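Local coordinates for hypothetical protein MG027 (Mycoplasma genitalium, PDB 1Q8C) that is of unknown function but resembles NusB proteins in its all-helical structure, which hints at a related role that remains unproven, at residues Leu44-Thr48 and Lys49-Leu53; Gln78-Lys81 and Asn82-Glu85; Lys120-Leu123 and Ile124-Leu128. One frame throughout, in Å; residues are numbered along the deposited sequence.

Interaction 1: residues Leu44-Thr48 and Lys49-Leu53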
loop_
_atom_site.group_PDB
_atom_site.type_symbol
_atom_site.label_atom_id
_atom_site.label_comp_id
_atom_site.label_asym_id
_atom_site.label_seq_id
_atom_site.Cartn_x
_atom_site.Cartn_y
_atom_site.Cartn_z
ATOM N N LEU A 44 -14.586 -2.007 8.171
ATOM C CA LEU A 44 -15.290 -2.833 9.133
ATOM C C LEU A 44 -16.221 -3.868 8.485
ATOM O O LEU A 44 -16.261 -5.014 8.954
ATOM C CB LEU A 44 -16.105 -1.997 10.113
ATOM C CG LEU A 44 -15.391 -0.903 10.905
ATOM C CD1 LEU A 44 -16.283 -0.478 12.052
ATOM C CD2 LEU A 44 -14.021 -1.363 11.402
ATOM N N GLU A 45 -16.965 -3.481 7.439
ATOM C CA GLU A 45 -17.880 -4.408 6.735
ATOM C C GLU A 45 -17.139 -5.458 5.910
ATOM O O GLU A 45 -17.737 -6.448 5.467
ATOM C CB GLU A 45 -18.802 -3.660 5.786
ATOM C CG GLU A 45 -19.796 -2.740 6.468
ATOM C CD GLU A 45 -21.043 -2.582 5.642
ATOM O OE1 GLU A 45 -21.064 -1.633 4.838
ATOM O OE2 GLU A 45 -21.983 -3.410 5.783
ATOM N N TYR A 46 -15.857 -5.190 5.680
ATOM C CA TYR A 46 -14.942 -6.052 4.932
ATOM C C TYR A 46 -14.450 -7.247 5.777
ATOM O O TYR A 46 -13.883 -8.188 5.245
ATOM C CB TYR A 46 -13.725 -5.206 4.565
ATOM C CG TYR A 46 -12.743 -5.847 3.630
ATOM C CD1 TYR A 46 -13.115 -6.162 2.338
ATOM C CD2 TYR A 46 -11.427 -6.086 4.026
ATOM C CE1 TYR A 46 -12.227 -6.710 1.477
ATOM C CE2 TYR A 46 -10.530 -6.652 3.169
ATOM C CZ TYR A 46 -10.943 -6.959 1.892
ATOM O OH TYR A 46 -10.088 -7.533 0.990
ATOM N N ASP A 47 -14.653 -7.169 7.092
ATOM C CA ASP A 47 -14.188 -8.167 8.046
ATOM C C ASP A 47 -14.963 -9.466 7.891
ATOM O O ASP A 47 -16.154 -9.451 7.548
ATOM C CB ASP A 47 -14.347 -7.620 9.477
ATOM C CG ASP A 47 -13.555 -8.409 10.535
ATOM O OD1 ASP A 47 -12.577 -9.123 10.216
ATOM O OD2 ASP A 47 -13.856 -8.324 11.746
ATOM N N THR A 48 -14.259 -10.572 8.138
ATOM C CA THR A 48 -14.804 -11.931 8.111
ATOM C C THR A 48 -14.083 -12.847 9.089
ATOM O O THR A 48 -13.031 -12.522 9.607
ATOM C CB THR A 48 -14.653 -12.564 6.726
ATOM O OG1 THR A 48 -13.270 -12.538 6.320
ATOM C CG2 THR A 48 -15.412 -11.771 5.677
ATOM N N LYS A 49 -14.676 -14.016 9.293
ATOM C CA LYS A 49 -14.117 -15.112 10.062
ATOM C C LYS A 49 -12.623 -15.278 9.791
ATOM O O LYS A 49 -11.818 -15.316 10.719
ATOM C CB LYS A 49 -14.868 -16.419 9.719
ATOM C CG LYS A 49 -16.408 -16.270 9.534
ATOM C CD LYS A 49 -16.856 -15.637 8.155
ATOM C CE LYS A 49 -17.971 -14.574 8.349
ATOM N NZ LYS A 49 -18.420 -13.908 7.087
ATOM N N GLU A 50 -12.239 -15.345 8.526
ATOM C CA GLU A 50 -10.839 -15.569 8.174
ATOM C C GLU A 50 -9.929 -14.364 8.365
ATOM O O GLU A 50 -8.742 -14.527 8.638
ATOM C CB GLU A 50 -10.726 -16.013 6.726
ATOM C CG GLU A 50 -11.359 -17.372 6.483
ATOM C CD GLU A 50 -11.074 -17.898 5.089
ATOM O OE1 GLU A 50 -11.148 -17.089 4.129
ATOM O OE2 GLU A 50 -10.788 -19.112 4.956
ATOM N N ARG A 51 -10.480 -13.152 8.216
ATOM C CA ARG A 51 -9.625 -11.951 8.247
ATOM C C ARG A 51 -9.315 -11.486 9.669
ATOM O O ARG A 51 -8.210 -11.003 9.942
ATOM C CB ARG A 51 -10.245 -10.837 7.400
ATOM C CG ARG A 51 -10.112 -11.106 5.888
ATOM C CD ARG A 51 -11.032 -10.269 4.987
ATOM N NE ARG A 51 -10.751 -10.439 3.556
ATOM C CZ ARG A 51 -11.625 -10.212 2.575
ATOM N NH1 ARG A 51 -12.852 -9.806 2.860
ATOM N NH2 ARG A 51 -11.276 -10.365 1.292
ATOM N N GLN A 52 -10.275 -11.646 10.573
ATOM C CA GLN A 52 -10.070 -11.316 11.974
ATOM C C GLN A 52 -9.368 -9.968 12.062
ATOM O O GLN A 52 -8.333 -9.849 12.711
ATOM C CB GLN A 52 -9.214 -12.397 12.660
ATOM C CG GLN A 52 -9.456 -13.830 12.190
ATOM C CD GLN A 52 -8.374 -14.793 12.694
ATOM O OE1 GLN A 52 -8.034 -14.783 13.891
ATOM N NE2 GLN A 52 -7.834 -15.629 11.787
ATOM N N LEU A 53 -9.925 -8.961 11.386
ATOM C CA LEU A 53 -9.254 -7.677 11.241
ATOM C C LEU A 53 -8.954 -7.076 12.582
ATOM O O LEU A 53 -9.862 -6.936 13.384
ATOM C CB LEU A 53 -10.134 -6.690 10.464
ATOM C CG LEU A 53 -9.982 -6.437 8.965
ATOM C CD1 LEU A 53 -9.053 -7.363 8.198
ATOM C CD2 LEU A 53 -11.335 -6.414 8.320
#

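Interaction 2: residues Gln78-Lys81 and Asn82-Glu85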
loop_
_atom_site.group_PDB
_atom_site.type_symbol
_atom_site.label_atom_id
_atom_site.label_comp_id
_atom_site.label_asym_id
_atom_site.label_seq_id
_atom_site.Cartn_x
_atom_site.Cartn_y
_atom_site.Cartn_z
ATOM N N GLN A 78 6.729 10.238 -8.858
ATOM C CA GLN A 78 7.964 9.495 -8.677
ATOM C C GLN A 78 8.237 8.655 -9.913
ATOM O O GLN A 78 9.363 8.648 -10.435
ATOM C CB GLN A 78 7.918 8.616 -7.431
ATOM C CG GLN A 78 9.282 8.335 -6.839
ATOM C CD GLN A 78 10.193 9.542 -6.897
ATOM O OE1 GLN A 78 9.815 10.638 -6.471
ATOM N NE2 GLN A 78 11.384 9.355 -7.447
ATOM N N GLN A 79 7.198 7.966 -10.384
ATOM C CA GLN A 79 7.268 7.229 -11.641
ATOM C C GLN A 79 7.842 8.121 -12.730
ATOM O O GLN A 79 8.839 7.759 -13.346
ATOM C CB GLN A 79 5.887 6.751 -12.075
ATOM C CG GLN A 79 5.317 5.646 -11.236
ATOM C CD GLN A 79 4.102 5.033 -11.892
ATOM O OE1 GLN A 79 4.234 4.250 -12.848
ATOM N NE2 GLN A 79 2.914 5.407 -11.410
ATOM N N LEU A 80 7.219 9.281 -12.955
ATOM C CA LEU A 80 7.692 10.232 -13.978
ATOM C C LEU A 80 9.151 10.611 -13.754
ATOM O O LEU A 80 9.962 10.592 -14.686
ATOM C CB LEU A 80 6.820 11.505 -14.020
ATOM C CG LEU A 80 7.245 12.748 -13.218
ATOM C CD1 LEU A 80 8.383 13.525 -13.889
ATOM C CD2 LEU A 80 6.070 13.676 -13.015
ATOM N N LYS A 81 9.471 10.944 -12.502
ATOM C CA LYS A 81 10.805 11.379 -12.112
ATOM C C LYS A 81 11.843 10.275 -12.352
ATOM O O LYS A 81 13.059 10.540 -12.382
ATOM C CB LYS A 81 10.788 11.825 -10.651
ATOM C CG LYS A 81 12.068 12.453 -10.165
ATOM C CD LYS A 81 11.811 13.381 -8.982
ATOM C CE LYS A 81 12.937 14.391 -8.829
ATOM N NZ LYS A 81 12.626 15.394 -7.774
ATOM N N ASN A 82 11.354 9.045 -12.541
ATOM C CA ASN A 82 12.190 7.947 -13.014
ATOM C C ASN A 82 12.328 8.090 -14.545
ATOM O O ASN A 82 11.536 7.520 -15.313
ATOM C CB ASN A 82 11.587 6.583 -12.632
ATOM C CG ASN A 82 11.368 6.426 -11.123
ATOM O OD1 ASN A 82 11.996 7.112 -10.316
ATOM N ND2 ASN A 82 10.473 5.510 -10.742
ATOM N N GLN A 83 13.313 8.890 -14.967
ATOM C CA GLN A 83 13.602 9.157 -16.389
ATOM C C GLN A 83 15.111 9.237 -16.620
ATOM O O GLN A 83 15.608 10.186 -17.234
ATOM C CB GLN A 83 12.930 10.459 -16.855
ATOM C CG GLN A 83 11.508 10.270 -17.373
ATOM C CD GLN A 83 10.762 11.584 -17.518
ATOM O OE1 GLN A 83 11.380 12.634 -17.773
ATOM N NE2 GLN A 83 9.434 11.530 -17.361
ATOM N N LEU A 84 15.821 8.214 -16.141
ATOM C CA LEU A 84 17.288 8.197 -16.098
ATOM C C LEU A 84 17.962 7.871 -17.422
ATOM O O LEU A 84 17.310 7.412 -18.365
ATOM C CB LEU A 84 17.767 7.194 -15.047
ATOM C CG LEU A 84 17.033 7.243 -13.706
ATOM C CD1 LEU A 84 17.511 6.116 -12.789
ATOM C CD2 LEU A 84 17.210 8.611 -13.048
ATOM N N GLU A 85 19.280 8.111 -17.460
ATOM C CA GLU A 85 20.139 7.894 -18.629
ATOM C C GLU A 85 21.156 6.759 -18.379
ATOM O O GLU A 85 21.260 5.800 -19.164
ATOM C CB GLU A 85 20.921 9.181 -18.952
ATOM C CG GLU A 85 20.192 10.203 -19.817
ATOM C CD GLU A 85 18.823 10.576 -19.269
ATOM O OE1 GLU A 85 17.832 9.885 -19.611
ATOM O OE2 GLU A 85 18.733 11.558 -18.493
#

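Interaction 3: residues Lys120-Leu123 and Ile124-Leu128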
loop_
_atom_site.group_PDB
_atom_site.type_symbol
_atom_site.label_atom_id
_atom_site.label_comp_id
_atom_site.label_asym_id
_atom_site.label_seq_id
_atom_site.Cartn_x
_atom_site.Cartn_y
_atom_site.Cartn_z
ATOM N N LYS A 120 12.056 1.007 6.316
ATOM C CA LYS A 120 12.104 0.817 4.873
ATOM C C LYS A 120 12.456 -0.602 4.381
ATOM O O LYS A 120 11.758 -1.126 3.513
ATOM C CB LYS A 120 13.056 1.833 4.249
ATOM C CG LYS A 120 12.891 1.967 2.742
ATOM C CD LYS A 120 13.668 3.167 2.176
ATOM C CE LYS A 120 14.939 2.760 1.490
ATOM N NZ LYS A 120 15.823 3.928 1.148
ATOM N N PRO A 121 13.515 -1.232 4.897
ATOM C CA PRO A 121 13.892 -2.569 4.405
ATOM C C PRO A 121 12.773 -3.600 4.590
ATOM O O PRO A 121 12.497 -4.363 3.676
ATOM C CB PRO A 121 15.131 -2.920 5.238
ATOM C CG PRO A 121 15.647 -1.577 5.751
ATOM C CD PRO A 121 14.412 -0.780 5.981
ATOM N N LEU A 122 12.130 -3.594 5.758
ATOM C CA LEU A 122 11.045 -4.534 6.035
ATOM C C LEU A 122 9.862 -4.317 5.088
ATOM O O LEU A 122 9.301 -5.288 4.590
ATOM C CB LEU A 122 10.565 -4.443 7.500
ATOM C CG LEU A 122 9.427 -5.395 7.899
ATOM C CD1 LEU A 122 9.827 -6.805 7.609
ATOM C CD2 LEU A 122 9.063 -5.280 9.371
ATOM N N LEU A 123 9.500 -3.052 4.851
ATOM C CA LEU A 123 8.380 -2.671 3.982
ATOM C C LEU A 123 8.610 -3.135 2.545
ATOM O O LEU A 123 7.724 -3.731 1.918
ATOM C CB LEU A 123 8.173 -1.142 3.999
ATOM C CG LEU A 123 7.565 -0.515 5.258
ATOM C CD1 LEU A 123 7.704 0.968 5.275
ATOM C CD2 LEU A 123 6.121 -0.863 5.347
ATOM N N ILE A 124 9.802 -2.876 2.024
ATOM C CA ILE A 124 10.130 -3.282 0.664
ATOM C C ILE A 124 10.116 -4.806 0.523
ATOM O O ILE A 124 9.457 -5.330 -0.366
ATOM C CB ILE A 124 11.490 -2.666 0.186
ATOM C CG1 ILE A 124 11.331 -1.154 -0.048
ATOM C CG2 ILE A 124 11.986 -3.360 -1.102
ATOM C CD1 ILE A 124 12.653 -0.405 -0.229
ATOM N N SER A 125 10.807 -5.531 1.386
ATOM C CA SER A 125 10.843 -6.986 1.221
ATOM C C SER A 125 9.429 -7.511 1.253
ATOM O O SER A 125 9.002 -8.242 0.363
ATOM C CB SER A 125 11.678 -7.656 2.300
ATOM O OG SER A 125 11.069 -7.494 3.549
ATOM N N GLU A 126 8.674 -7.066 2.253
ATOM C CA GLU A 126 7.287 -7.469 2.388
ATOM C C GLU A 126 6.474 -7.144 1.138
ATOM O O GLU A 126 5.636 -7.913 0.727
ATOM C CB GLU A 126 6.638 -6.786 3.587
ATOM C CG GLU A 126 5.919 -7.760 4.481
ATOM C CD GLU A 126 6.876 -8.456 5.378
ATOM O OE1 GLU A 126 7.723 -7.738 5.937
ATOM O OE2 GLU A 126 6.813 -9.694 5.507
ATOM N N ALA A 127 6.717 -5.997 0.536
ATOM C CA ALA A 127 5.945 -5.576 -0.628
ATOM C C ALA A 127 6.208 -6.511 -1.801
ATOM O O ALA A 127 5.301 -6.836 -2.571
ATOM C CB ALA A 127 6.322 -4.149 -1.018
ATOM N N LEU A 128 7.468 -6.908 -1.937
ATOM C CA LEU A 128 7.905 -7.756 -3.039
ATOM C C LEU A 128 7.378 -9.157 -2.818
ATOM O O LEU A 128 7.075 -9.875 -3.770
ATOM C CB LEU A 128 9.436 -7.758 -3.130
ATOM C CG LEU A 128 10.084 -6.413 -3.478
ATOM C CD1 LEU A 128 11.576 -6.562 -3.767
ATOM C CD2 LEU A 128 9.382 -5.763 -4.672
#

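Interaction 1: residues Leu44-Thr48 and Lys49-Leu53
The guanidinium of R51 lies flat on one face of the Y46 ring, the planes 16° apart and the centres 3.8 Å apart. This is a cation-pi stack: CZ of R51 sits over the ring, NH1 reaches toward its rim, and NH2 lies near the phenol oxygen without bonding to it. Arginine suits the place because its flat cation can stack and donate at once; NH1 of R51 also bonds to the backbone O of Y46 at 3.1 Å, in the carbonyl plane, which helps set how the guanidinium is turned over the ring. The stack bridges a turn in the loop that joins helix 36-45 to helix 55-81, within a NusB-like helical fold. D47 ties that turn together: its OD1 accepts the backbone N-H of L53 (N to OD1 2.9 Å), almost straight at 173° but from above the carboxylate plane. The L53 side chain runs antiparallel to that of D47, with CD2 of L53 3.4 Å from CB of D47. Farther round, the backbone N of Q52 bonds to O of T48 at 3.0 Å, and the arginine chain passes obliquely over T48, CD of R51 3.5 Å from OG1 of T48. Outside the loop, F24 meets the Y46 ring.

Interaction 2: residues Gln78-Lys81 and Asn82-Glu85
N82 folds its side chain back against the last turn of helix 55-81, bringing its amide against the backbone of Q78 and Q79. The first torsion of N82 (chi1 -57°) sets CG beside its own backbone N and opposite the carbonyl carbon, which returns the amide toward the helix. CB of N82 comes to 3.1 Å from O of Q79. OD1 of N82 lies 3.1 Å from O of Q78, acceptor facing acceptor, and ND2 of N82 is too poorly angled to bond to that oxygen. The side chain of Q78 is bent at chi2 (39°), and its NE2 ends 3.7 Å from OD1 of N82, on the same face of the N82 amide as O of Q78. The two side chains cross at about a right angle with their amide planes 63° apart, and are not stacked.

The backbone here is the C-terminal end of a long helix. The N of N82 bonds to O of Q79 at 2.9 Å and, weakly, to O of Q78. N82 is then the first residue to leave helical angles and forms the centre of an inverse gamma turn, with a weak bond from N of Q83 to O of K81. Asparagine is common where helices end because it readily leaves helical angles, and its short chain lets the amide fold back against the final turn.

Q83 is extended beyond CG and runs obliquely across L80; its CG lies 3.1 Å from O of L80, and its NE2 is also near that oxygen, though badly angled for a bond. Beyond the turn, L146 touches Q78 and N82, and H144 touches N82.

Interaction 3: residues Lys120-Leu123 and Ile124-Leu128
I124 and K120, one helical turn apart, run parallel along the same flank of the helix. Followed outward, the isoleucine chain stays close to the preceding turn: CB of I124 is 3.7 Å from O of K120, CG1 runs past the same oxygen, and the tip CD1 comes to 3.8 Å from CG of K120. The first torsion (chi1 -71°) sets CG1 opposite the carbonyl carbon and beside the backbone N, directing this branch back along the helix. A branched apolar residue suits the position because one arm can lie against the aliphatic part of lysine, whose chain bends at chi3 and carries NZ away to a weak bond with O of A145.

The backbone is regular alpha-helix. N of I124 bonds to O of K120 at 3.0 Å with an N-H...O angle of 170°, and N of S125 bonds to O of P121 at 3.1 Å. P121, which has no backbone N-H to donate, is well placed in the first turn of helix 120-133, where none is needed. With chi1 at 66°, OG of S125 is turned back toward the preceding turn and donates to O of L122 at 3.0 Å. N of E126 meets that oxygen from the same face of the carbonyl plane, giving it two donors.

E126, bent at chi2, sends OE2 to a hydrogen bond with OG1 of T15. The buried side of the helix is carried by L123 and A127, which rest on helix 100-116: L123 packs against E112 and Q113, and A127 against V105.

Overall arrangement
The three contacts follow in series along the chain without touching. Interaction 1, at the turn after helix 36-45, and interaction 2, at the end of helix 55-81, lie on opposite sides of the chain's centre, their centres about 38 Å apart, with helix 55-81 spanning much of the separation. Interaction 3 is nearer the middle; its centre is about 24 Å from that of interaction 1 and about 21 Å from that of interaction 2. The C-terminal segment passes both: H144, L146 and L147 touch interaction 2, A145 and D148 interaction 3. A sodium ion is about 9 Å from the side chain of L53 and one about 11 Å from that of E126, too far for coordination.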